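Local coordinates for Glyco_hydro_cc domain-containing protein (Trichoderma gamsii, PDB 6UBD), which probably binds oligosaccharides related to beta-1,3-glucan, as a member of subgroup VII of glycoside hydrolase family 128, at residues 88-98 with 130-139; 43-51 with 265-276. All blocks are in the same frame, centred on the assembly; numbering follows the deposited sequence.

Contact 1: 88-98 with 130-139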
loop_
_atom_site.group_PDB
_atom_site.type_symbol
_atom_site.label_atom_id
_atom_site.label_comp_id
_atom_site.label_asym_id
_atom_site.label_seq_id
_atom_site.Cartn_x
_atom_site.Cartn_y
_atom_site.Cartn_z
ATOM N N LEU A 88 -5.829 9.792 -13.318
ATOM C CA LEU A 88 -7.316 9.822 -13.357
ATOM C C LEU A 88 -7.838 9.479 -14.781
ATOM O O LEU A 88 -8.812 8.707 -14.913
ATOM C CB LEU A 88 -7.832 11.190 -12.893
ATOM C CG LEU A 88 -9.325 11.439 -13.038
ATOM C CD1 LEU A 88 -10.123 10.550 -12.099
ATOM C CD2 LEU A 88 -9.666 12.897 -12.783
ATOM N N GLN A 89 -7.263 10.109 -15.809
ATOM C CA GLN A 89 -7.680 9.844 -17.200
ATOM C C GLN A 89 -7.496 8.349 -17.514
ATOM O O GLN A 89 -8.439 7.743 -18.088
ATOM C CB GLN A 89 -6.911 10.742 -18.172
ATOM C CG GLN A 89 -7.231 10.544 -19.640
ATOM C CD GLN A 89 -6.413 11.408 -20.586
ATOM O OE1 GLN A 89 -6.429 12.650 -20.503
ATOM N NE2 GLN A 89 -5.676 10.760 -21.498
ATOM N N GLN A 90 -6.339 7.745 -17.175
ATOM C CA GLN A 90 -6.103 6.296 -17.425
ATOM C C GLN A 90 -7.140 5.441 -16.688
ATOM O O GLN A 90 -7.641 4.492 -17.279
ATOM C CB GLN A 90 -4.660 5.999 -17.011
ATOM C CG GLN A 90 -4.202 4.562 -17.194
ATOM C CD GLN A 90 -2.791 4.369 -16.628
ATOM O OE1 GLN A 90 -2.106 5.378 -16.255
ATOM N NE2 GLN A 90 -2.380 3.092 -16.469
ATOM N N PHE A 91 -7.499 5.779 -15.447
ATOM C CA PHE A 91 -8.521 5.025 -14.650
ATOM C C PHE A 91 -9.893 5.088 -15.322
ATOM O O PHE A 91 -10.558 4.027 -15.441
ATOM C CB PHE A 91 -8.570 5.514 -13.199
ATOM C CG PHE A 91 -9.206 4.554 -12.233
ATOM C CD1 PHE A 91 -10.578 4.470 -12.090
ATOM C CD2 PHE A 91 -8.416 3.645 -11.533
ATOM C CE1 PHE A 91 -11.160 3.535 -11.262
ATOM C CE2 PHE A 91 -9.003 2.689 -10.724
ATOM C CZ PHE A 91 -10.379 2.644 -10.581
ATOM N N GLU A 92 -10.269 6.275 -15.790
ATOM C CA GLU A 92 -11.525 6.455 -16.522
ATOM C C GLU A 92 -11.567 5.615 -17.812
ATOM O O GLU A 92 -12.711 5.232 -18.229
ATOM C CB GLU A 92 -11.803 7.940 -16.846
ATOM C CG GLU A 92 -11.960 8.812 -15.606
ATOM C CD GLU A 92 -12.007 10.336 -15.872
ATOM O OE1 GLU A 92 -11.245 10.820 -16.788
ATOM O OE2 GLU A 92 -12.654 11.088 -15.107
ATOM N N HIS A 93 -10.407 5.375 -18.459
ATOM C CA HIS A 93 -10.320 4.660 -19.762
ATOM C C HIS A 93 -10.106 3.146 -19.564
ATOM O O HIS A 93 -10.029 2.457 -20.599
ATOM C CB HIS A 93 -9.208 5.274 -20.640
ATOM C CG HIS A 93 -9.499 6.621 -21.207
ATOM N ND1 HIS A 93 -10.778 7.055 -21.518
ATOM C CD2 HIS A 93 -8.665 7.634 -21.551
ATOM C CE1 HIS A 93 -10.723 8.264 -22.037
ATOM N NE2 HIS A 93 -9.429 8.637 -22.084
ATOM N N LEU A 94 -10.075 2.621 -18.336
ATOM C CA LEU A 94 -9.820 1.159 -18.170
ATOM C C LEU A 94 -10.876 0.367 -18.947
ATOM O O LEU A 94 -12.065 0.684 -18.853
ATOM C CB LEU A 94 -9.834 0.723 -16.704
ATOM C CG LEU A 94 -8.614 1.162 -15.922
ATOM C CD1 LEU A 94 -8.850 0.959 -14.441
ATOM C CD2 LEU A 94 -7.342 0.418 -16.327
ATOM N N ASN A 95 -10.469 -0.624 -19.732
ATOM C CA ASN A 95 -11.458 -1.338 -20.546
ATOM C C ASN A 95 -11.881 -2.584 -19.775
ATOM O O ASN A 95 -12.474 -3.411 -20.410
ATOM C CB ASN A 95 -10.964 -1.549 -21.980
ATOM C CG ASN A 95 -9.586 -2.154 -22.095
ATOM O OD1 ASN A 95 -9.115 -2.825 -21.174
ATOM N ND2 ASN A 95 -8.961 -1.940 -23.243
ATOM N N SER A 96 -11.659 -2.672 -18.466
ATOM C CA SER A 96 -11.607 -3.976 -17.772
ATOM C C SER A 96 -11.802 -3.796 -16.286
ATOM O O SER A 96 -11.460 -2.733 -15.754
ATOM C CB SER A 96 -10.324 -4.732 -18.071
ATOM O OG SER A 96 -9.248 -4.168 -17.361
ATOM N N THR A 97 -12.079 -4.902 -15.601
ATOM C CA THR A 97 -12.246 -4.937 -14.151
ATOM C C THR A 97 -11.061 -5.653 -13.505
ATOM O O THR A 97 -10.834 -6.833 -13.781
ATOM C CB THR A 97 -13.595 -5.553 -13.770
ATOM O OG1 THR A 97 -14.715 -4.867 -14.373
ATOM C CG2 THR A 97 -13.806 -5.566 -12.276
ATOM N N PRO A 98 -10.251 -5.001 -12.612
ATOM C CA PRO A 98 -9.183 -5.662 -11.891
ATOM C C PRO A 98 -9.764 -6.594 -10.821
ATOM O O PRO A 98 -10.906 -6.435 -10.374
ATOM C CB PRO A 98 -8.348 -4.517 -11.308
ATOM C CG PRO A 98 -9.028 -3.262 -11.633
ATOM C CD PRO A 98 -10.376 -3.578 -12.220
ATOM N N LEU A 130 -16.349 6.173 -9.639
ATOM C CA LEU A 130 -15.284 5.361 -10.291
ATOM C C LEU A 130 -14.904 4.061 -9.556
ATOM O O LEU A 130 -14.579 3.084 -10.268
ATOM C CB LEU A 130 -14.066 6.238 -10.535
ATOM C CG LEU A 130 -14.229 7.425 -11.464
ATOM C CD1 LEU A 130 -13.027 8.327 -11.504
ATOM C CD2 LEU A 130 -14.541 6.961 -12.866
ATOM N N ILE A 131 -14.924 4.045 -8.224
ATOM C CA ILE A 131 -14.403 2.843 -7.508
ATOM C C ILE A 131 -15.529 1.876 -7.170
ATOM O O ILE A 131 -15.433 0.680 -7.526
ATOM C CB ILE A 131 -13.620 3.285 -6.243
ATOM C CG1 ILE A 131 -12.432 4.175 -6.650
ATOM C CG2 ILE A 131 -13.211 2.033 -5.431
ATOM C CD1 ILE A 131 -11.611 4.731 -5.538
ATOM N N ALA A 132 -16.655 2.360 -6.616
ATOM C CA ALA A 132 -17.758 1.440 -6.276
ATOM C C ALA A 132 -18.272 0.630 -7.480
ATOM O O ALA A 132 -18.510 -0.560 -7.288
ATOM C CB ALA A 132 -18.874 2.145 -5.558
ATOM N N PRO A 133 -18.368 1.196 -8.699
ATOM C CA PRO A 133 -18.848 0.354 -9.791
ATOM C C PRO A 133 -17.910 -0.807 -10.134
ATOM O O PRO A 133 -18.341 -1.857 -10.622
ATOM C CB PRO A 133 -18.911 1.353 -10.963
ATOM C CG PRO A 133 -19.182 2.662 -10.263
ATOM C CD PRO A 133 -18.299 2.647 -9.047
ATOM N N MET A 134 -16.606 -0.633 -9.941
ATOM C CA MET A 134 -15.627 -1.762 -10.110
ATOM C C MET A 134 -15.936 -2.848 -9.086
ATOM O O MET A 134 -15.869 -4.035 -9.424
ATOM C CB MET A 134 -14.185 -1.293 -9.946
ATOM C CG MET A 134 -13.766 -0.351 -11.030
ATOM S SD MET A 134 -13.528 -1.215 -12.597
ATOM C CE MET A 134 -12.472 -0.060 -13.481
ATOM N N GLY A 135 -16.252 -2.487 -7.857
ATOM C CA GLY A 135 -16.661 -3.490 -6.869
ATOM C C GLY A 135 -17.948 -4.194 -7.250
ATOM O O GLY A 135 -18.061 -5.405 -7.037
ATOM N N GLN A 136 -18.926 -3.486 -7.808
ATOM C CA GLN A 136 -20.187 -4.105 -8.298
ATOM C C GLN A 136 -19.866 -5.143 -9.382
ATOM O O GLN A 136 -20.602 -6.139 -9.468
ATOM C CB GLN A 136 -21.179 -3.025 -8.743
ATOM C CG GLN A 136 -22.600 -3.494 -9.160
ATOM C CD GLN A 136 -22.774 -4.140 -10.519
ATOM O OE1 GLN A 136 -22.086 -3.846 -11.524
ATOM N NE2 GLN A 136 -23.758 -5.020 -10.570
ATOM N N LYS A 137 -18.851 -4.908 -10.210
ATOM C CA LYS A 137 -18.453 -5.856 -11.277
ATOM C C LYS A 137 -17.534 -6.960 -10.729
ATOM O O LYS A 137 -17.087 -7.803 -11.546
ATOM C CB LYS A 137 -17.724 -5.030 -12.330
ATOM C CG LYS A 137 -18.646 -4.132 -13.113
ATOM C CD LYS A 137 -18.059 -3.512 -14.278
ATOM C CE LYS A 137 -17.044 -2.430 -14.040
ATOM N NZ LYS A 137 -16.406 -1.986 -15.309
ATOM N N GLY A 138 -17.200 -6.991 -9.430
ATOM C CA GLY A 138 -16.475 -8.098 -8.782
ATOM C C GLY A 138 -15.115 -7.777 -8.177
ATOM O O GLY A 138 -14.509 -8.671 -7.550
ATOM N N ALA A 139 -14.590 -6.562 -8.371
ATOM C CA ALA A 139 -13.289 -6.269 -7.742
ATOM C C ALA A 139 -13.416 -6.260 -6.206
ATOM O O ALA A 139 -14.424 -5.742 -5.670
ATOM C CB ALA A 139 -12.793 -4.918 -8.210
#

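Contact 2: 43-51 with 265-276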
loop_
_atom_site.group_PDB
_atom_site.type_symbol
_atom_site.label_atom_id
_atom_site.label_comp_id
_atom_site.label_asym_id
_atom_site.label_seq_id
_atom_site.Cartn_x
_atom_site.Cartn_y
_atom_site.Cartn_z
ATOM N N LEU A 43 11.673 -5.400 -7.956
ATOM C CA LEU A 43 10.693 -6.470 -8.227
ATOM C C LEU A 43 11.346 -7.723 -8.824
ATOM O O LEU A 43 10.882 -8.828 -8.482
ATOM C CB LEU A 43 9.598 -5.860 -9.087
ATOM C CG LEU A 43 8.298 -6.642 -9.301
ATOM C CD1 LEU A 43 7.707 -7.024 -7.967
ATOM C CD2 LEU A 43 7.325 -5.872 -10.198
ATOM N N ALA A 44 12.340 -7.568 -9.705
ATOM C CA ALA A 44 12.986 -8.762 -10.299
ATOM C C ALA A 44 13.622 -9.608 -9.197
ATOM O O ALA A 44 13.609 -10.866 -9.267
ATOM C CB ALA A 44 13.987 -8.412 -11.382
ATOM N N PHE A 45 14.262 -8.995 -8.230
ATOM C CA PHE A 45 15.001 -9.719 -7.159
ATOM C C PHE A 45 14.010 -10.422 -6.202
ATOM O O PHE A 45 14.334 -11.517 -5.689
ATOM C CB PHE A 45 15.876 -8.749 -6.354
ATOM C CG PHE A 45 16.887 -7.954 -7.133
ATOM C CD1 PHE A 45 17.901 -8.604 -7.775
ATOM C CD2 PHE A 45 16.780 -6.570 -7.279
ATOM C CE1 PHE A 45 18.888 -7.869 -8.419
ATOM C CE2 PHE A 45 17.714 -5.843 -8.014
ATOM C CZ PHE A 45 18.755 -6.498 -8.595
ATOM N N TRP A 46 12.822 -9.839 -5.978
ATOM C CA TRP A 46 11.899 -10.354 -4.946
ATOM C C TRP A 46 10.813 -11.323 -5.506
ATOM O O TRP A 46 10.179 -12.038 -4.710
ATOM C CB TRP A 46 11.207 -9.196 -4.267
ATOM C CG TRP A 46 12.067 -8.275 -3.443
ATOM C CD1 TRP A 46 13.287 -8.539 -2.865
ATOM C CD2 TRP A 46 11.734 -6.935 -3.060
ATOM N NE1 TRP A 46 13.699 -7.466 -2.129
ATOM C CE2 TRP A 46 12.775 -6.446 -2.241
ATOM C CE3 TRP A 46 10.621 -6.126 -3.311
ATOM C CZ2 TRP A 46 12.720 -5.178 -1.667
ATOM C CZ3 TRP A 46 10.566 -4.850 -2.755
ATOM C CH2 TRP A 46 11.623 -4.400 -1.933
ATOM N N LYS A 47 10.573 -11.300 -6.849
ATOM C CA LYS A 47 9.393 -11.868 -7.503
ATOM C C LYS A 47 8.976 -13.259 -6.985
ATOM O O LYS A 47 7.776 -13.552 -6.790
ATOM C CB LYS A 47 9.642 -11.963 -9.030
ATOM C CG LYS A 47 8.419 -12.194 -9.883
ATOM C CD LYS A 47 8.828 -12.496 -11.293
ATOM C CE LYS A 47 7.621 -12.652 -12.159
ATOM N NZ LYS A 47 7.996 -12.957 -13.543
ATOM N N ASP A 48 9.972 -14.146 -6.890
ATOM C CA ASP A 48 9.658 -15.579 -6.620
ATOM C C ASP A 48 9.095 -15.803 -5.191
ATOM O O ASP A 48 8.516 -16.850 -4.928
ATOM C CB ASP A 48 10.820 -16.501 -6.866
ATOM C CG ASP A 48 10.426 -17.956 -6.776
ATOM O OD1 ASP A 48 9.625 -18.371 -7.592
ATOM O OD2 ASP A 48 11.068 -18.728 -5.965
ATOM N N HIS A 49 9.163 -14.796 -4.329
ATOM C CA HIS A 49 8.673 -14.910 -2.923
ATOM C C HIS A 49 7.461 -13.998 -2.672
ATOM O O HIS A 49 6.982 -13.937 -1.503
ATOM C CB HIS A 49 9.816 -14.564 -1.941
ATOM C CG HIS A 49 11.063 -15.331 -2.181
ATOM N ND1 HIS A 49 11.138 -16.675 -2.040
ATOM C CD2 HIS A 49 12.279 -14.871 -2.545
ATOM C CE1 HIS A 49 12.346 -17.075 -2.398
ATOM N NE2 HIS A 49 13.068 -15.956 -2.675
ATOM N N LEU A 50 7.003 -13.269 -3.703
ATOM C CA LEU A 50 5.828 -12.376 -3.620
ATOM C C LEU A 50 4.621 -13.056 -4.188
ATOM O O LEU A 50 4.736 -13.995 -5.035
ATOM C CB LEU A 50 6.115 -11.092 -4.390
ATOM C CG LEU A 50 7.304 -10.253 -3.942
ATOM C CD1 LEU A 50 7.373 -9.002 -4.776
ATOM C CD2 LEU A 50 7.290 -9.857 -2.463
ATOM N N SER A 51 3.433 -12.488 -3.904
ATOM C CA SER A 51 2.200 -12.815 -4.681
ATOM C C SER A 51 1.705 -11.615 -5.518
ATOM O O SER A 51 0.869 -11.846 -6.448
ATOM C CB SER A 51 1.066 -13.291 -3.766
ATOM O OG SER A 51 0.820 -12.280 -2.809
ATOM N N GLY A 265 17.311 -4.025 0.725
ATOM C CA GLY A 265 16.588 -4.919 -0.179
ATOM C C GLY A 265 16.806 -6.398 0.116
ATOM O O GLY A 265 15.919 -7.289 0.015
ATOM N N GLN A 266 18.067 -6.739 0.462
ATOM C CA GLN A 266 18.444 -8.123 0.851
ATOM C C GLN A 266 17.758 -8.489 2.176
ATOM O O GLN A 266 17.363 -9.630 2.351
ATOM C CB GLN A 266 19.961 -8.231 1.032
ATOM C CG GLN A 266 20.791 -8.160 -0.266
ATOM C CD GLN A 266 22.255 -7.874 -0.034
ATOM O OE1 GLN A 266 22.859 -6.944 -0.595
ATOM N NE2 GLN A 266 22.819 -8.712 0.825
ATOM N N ALA A 267 17.641 -7.562 3.131
ATOM C CA ALA A 267 16.965 -7.918 4.401
ATOM C C ALA A 267 15.493 -8.322 4.105
ATOM O O ALA A 267 14.982 -9.250 4.639
ATOM C CB ALA A 267 17.032 -6.754 5.349
ATOM N N TYR A 268 14.807 -7.580 3.226
ATOM C CA TYR A 268 13.417 -7.947 2.837
ATOM C C TYR A 268 13.402 -9.292 2.143
ATOM O O TYR A 268 12.575 -10.163 2.518
ATOM C CB TYR A 268 12.746 -6.850 2.009
ATOM C CG TYR A 268 11.230 -7.032 1.794
ATOM C CD1 TYR A 268 10.373 -7.097 2.903
ATOM C CD2 TYR A 268 10.667 -7.143 0.524
ATOM C CE1 TYR A 268 8.993 -7.192 2.707
ATOM C CE2 TYR A 268 9.287 -7.228 0.321
ATOM C CZ TYR A 268 8.457 -7.260 1.428
ATOM O OH TYR A 268 7.079 -7.265 1.240
ATOM N N LEU A 269 14.307 -9.497 1.170
ATOM C CA LEU A 269 14.357 -10.798 0.438
ATOM C C LEU A 269 14.493 -11.948 1.430
ATOM O O LEU A 269 13.776 -12.990 1.349
ATOM C CB LEU A 269 15.541 -10.788 -0.526
ATOM C CG LEU A 269 15.825 -12.085 -1.280
ATOM C CD1 LEU A 269 14.719 -12.437 -2.177
ATOM C CD2 LEU A 269 17.149 -11.979 -2.055
ATOM N N ASN A 270 15.437 -11.832 2.356
ATOM C CA ASN A 270 15.709 -12.941 3.295
ATOM C C ASN A 270 14.544 -13.195 4.250
ATOM O O ASN A 270 14.251 -14.283 4.573
ATOM C CB ASN A 270 17.053 -12.747 4.020
ATOM C CG ASN A 270 18.255 -12.809 3.066
ATOM O OD1 ASN A 270 18.168 -13.323 1.915
ATOM N ND2 ASN A 270 19.286 -12.102 3.471
ATOM N N ALA A 271 13.817 -12.156 4.632
ATOM C CA ALA A 271 12.633 -12.248 5.554
ATOM C C ALA A 271 11.478 -12.929 4.823
ATOM O O ALA A 271 10.926 -13.915 5.349
ATOM C CB ALA A 271 12.262 -10.883 6.090
ATOM N N ILE A 272 11.131 -12.462 3.626
ATOM C CA ILE A 272 9.961 -13.059 2.907
ATOM C C ILE A 272 10.226 -14.465 2.409
ATOM O O ILE A 272 9.321 -15.314 2.364
ATOM C CB ILE A 272 9.493 -12.148 1.751
ATOM C CG1 ILE A 272 10.514 -12.017 0.615
ATOM C CG2 ILE A 272 9.063 -10.771 2.313
ATOM C CD1 ILE A 272 10.042 -11.190 -0.588
ATOM N N SER A 273 11.496 -14.810 2.191
ATOM C CA SER A 273 11.840 -16.196 1.754
ATOM C C SER A 273 11.620 -17.190 2.904
ATOM O O SER A 273 11.348 -18.380 2.599
ATOM C CB SER A 273 13.259 -16.246 1.199
ATOM O OG SER A 273 13.697 -17.576 0.861
ATOM N N LYS A 274 11.679 -16.763 4.154
ATOM C CA LYS A 274 11.438 -17.654 5.319
ATOM C C LYS A 274 10.012 -18.208 5.260
ATOM O O LYS A 274 9.743 -19.220 5.937
ATOM C CB LYS A 274 11.589 -16.923 6.680
ATOM C CG LYS A 274 12.963 -16.442 7.032
ATOM C CD LYS A 274 12.984 -15.696 8.365
ATOM C CE LYS A 274 14.267 -14.899 8.571
ATOM N NZ LYS A 274 14.067 -13.623 9.352
ATOM N N TYR A 275 9.058 -17.496 4.631
ATOM C CA TYR A 275 7.633 -17.884 4.621
ATOM C C TYR A 275 7.246 -18.551 3.318
ATOM O O TYR A 275 6.077 -18.870 3.138
ATOM C CB TYR A 275 6.813 -16.636 4.952
ATOM C CG TYR A 275 7.033 -16.174 6.360
ATOM C CD1 TYR A 275 6.348 -16.779 7.403
ATOM C CD2 TYR A 275 8.016 -15.230 6.678
ATOM C CE1 TYR A 275 6.622 -16.475 8.721
ATOM C CE2 TYR A 275 8.262 -14.899 7.996
ATOM C CZ TYR A 275 7.606 -15.552 9.017
ATOM O OH TYR A 275 7.909 -15.220 10.306
ATOM N N HIS A 276 8.203 -18.773 2.438
ATOM C CA HIS A 276 8.004 -19.439 1.140
ATOM C C HIS A 276 8.692 -20.830 1.230
ATOM O O HIS A 276 9.911 -20.974 1.025
ATOM C CB HIS A 276 8.532 -18.516 0.031
ATOM C CG HIS A 276 8.572 -19.128 -1.332
ATOM N ND1 HIS A 276 7.692 -20.100 -1.823
ATOM C CD2 HIS A 276 9.366 -18.760 -2.372
ATOM C CE1 HIS A 276 8.000 -20.337 -3.098
ATOM N NE2 HIS A 276 9.046 -19.550 -3.460
HETATM O O HOH W 1 6.729 -14.962 1.021
#

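Contact 1: 88-98 with 130-139
Leu130, on helix 120-136, reaches into the angle between Leu88, Phe91 and Glu92 on helix 82-92, and each partner meets a different part of it. Its CD1 methyl touches Leu88 CD1 at 3.7 Å, the two side chains crossing at about a right angle, while its CD2 methyl lies against the CG methylene of Glu92. Phe91 runs past Leu130 in the opposite direction. With CG set anti to the backbone N (chi1 -161°), the phenyl ring brings its edge to the Leu130 backbone, CE1 standing 3.6 Å from Leu130 O near the ring plane. One face of that ring is covered off-centre by Leu94 CD1 of its own segment.

Met134 continues the apolar seam in the conformer described here, one of two modelled. Its chain bends at chi2 (-73°), which carries CE to 3.9 Å from Leu94 CD1 and leaves SD 4.0 Å from Pro98 CD; it crosses both side chains roughly perpendicularly. Further along, Thr97 OG1 lies against the aliphatic part of Lys137, 3.4 Å from CE, and Thr97 CG2 faces Met134 O at 3.8 Å. That carbonyl also accepts the Ala139 N-H in the Schellman motif at Gly138, which turns the chain so that Ala139 CB packs on Pro98 O at 3.2 Å.

The axes of 88-92 and 130-136 come no closer than 12.3 Å, inclined at 31°, so long side chains bridge most of the distance. Helices 82-92 and 120-136 are successive outer helices of the (beta/alpha)8 barrel, flanking strand 100-102 in sequence; Phe91 and Ala139 both touch Val101 of that strand, and Phe91 and Pro98 also reach Ser72 on strand 69-73.

Contact 2: 43-51 with 265-276
Trp46 is a knob whose hole on the facing helix is formed by Gly265, Tyr268, Leu269 and Ile272. The indole crosses Tyr268 at about a right angle in a T-shaped stack: the phenol edge points at the indole face, planes 69° apart, with Tyr268 CD2 3.5 Å from Trp46 CE2. At the rim, Trp46 NE1 donates to Gly265 O (3.1 Å, 163° at the hydrogen), a nearly straight bond lying close to the indole plane. Leu269 N donates to the same oxygen from the opposite face of the carbonyl plane, as its normal helix bond. Replacing the indole with an alanine side chain is likely to leave that hole unfilled, the Tyr268 edge without the face it meets and Gly265 O without its second donor.

A turn further on, His49 fills the next hollow. Its ring lies beneath Ser273 CB, a CH-pi contact 3.8 Å from the ring centroid, while Leu269 CD1 abuts the edge at CD2 (3.5 Å). Ile272 CG1 sits between the backbone N and the carbonyl carbon (chi1 66°), and from there CD1 touches both His49 CB and Leu50 CD2, 3.6 Å from each. One water bridges two backbone carbonyls, donating to both His49 O and Ile272 O.

Helix 263-273, after strand 237-243, here packs against the segment following strand 35-38 on the outside of the (beta/alpha)8 barrel, where these first and last strands pair in parallel. Leu50 and Ile272 both rest on Ala35, Tyr242 meets the rings of Trp46 and Tyr268, and Tyr268 OH is hydrogen-bonded to Gly36 O; helix 217-233 packs along another side of helix 263-273.

Both contacts show how the outer layer of a (beta/alpha)8 barrel is assembled from neighbouring helices over a shared ring of strands. Their centres lie 30 Å apart and their nearest atoms about 13 Å apart, so they do not touch. In chain order come 43-51, then 88-98 and 130-139, and finally 265-276, which places all of contact 1 between the two halves of contact 2. Contact 1 joins consecutive helices, 82-92 and 120-136, across strand 100-102. Contact 2 instead brings helix 263-273, after the last barrel strand 237-243, against the region following strand 35-38, and so closes the ring where its beginning meets its end.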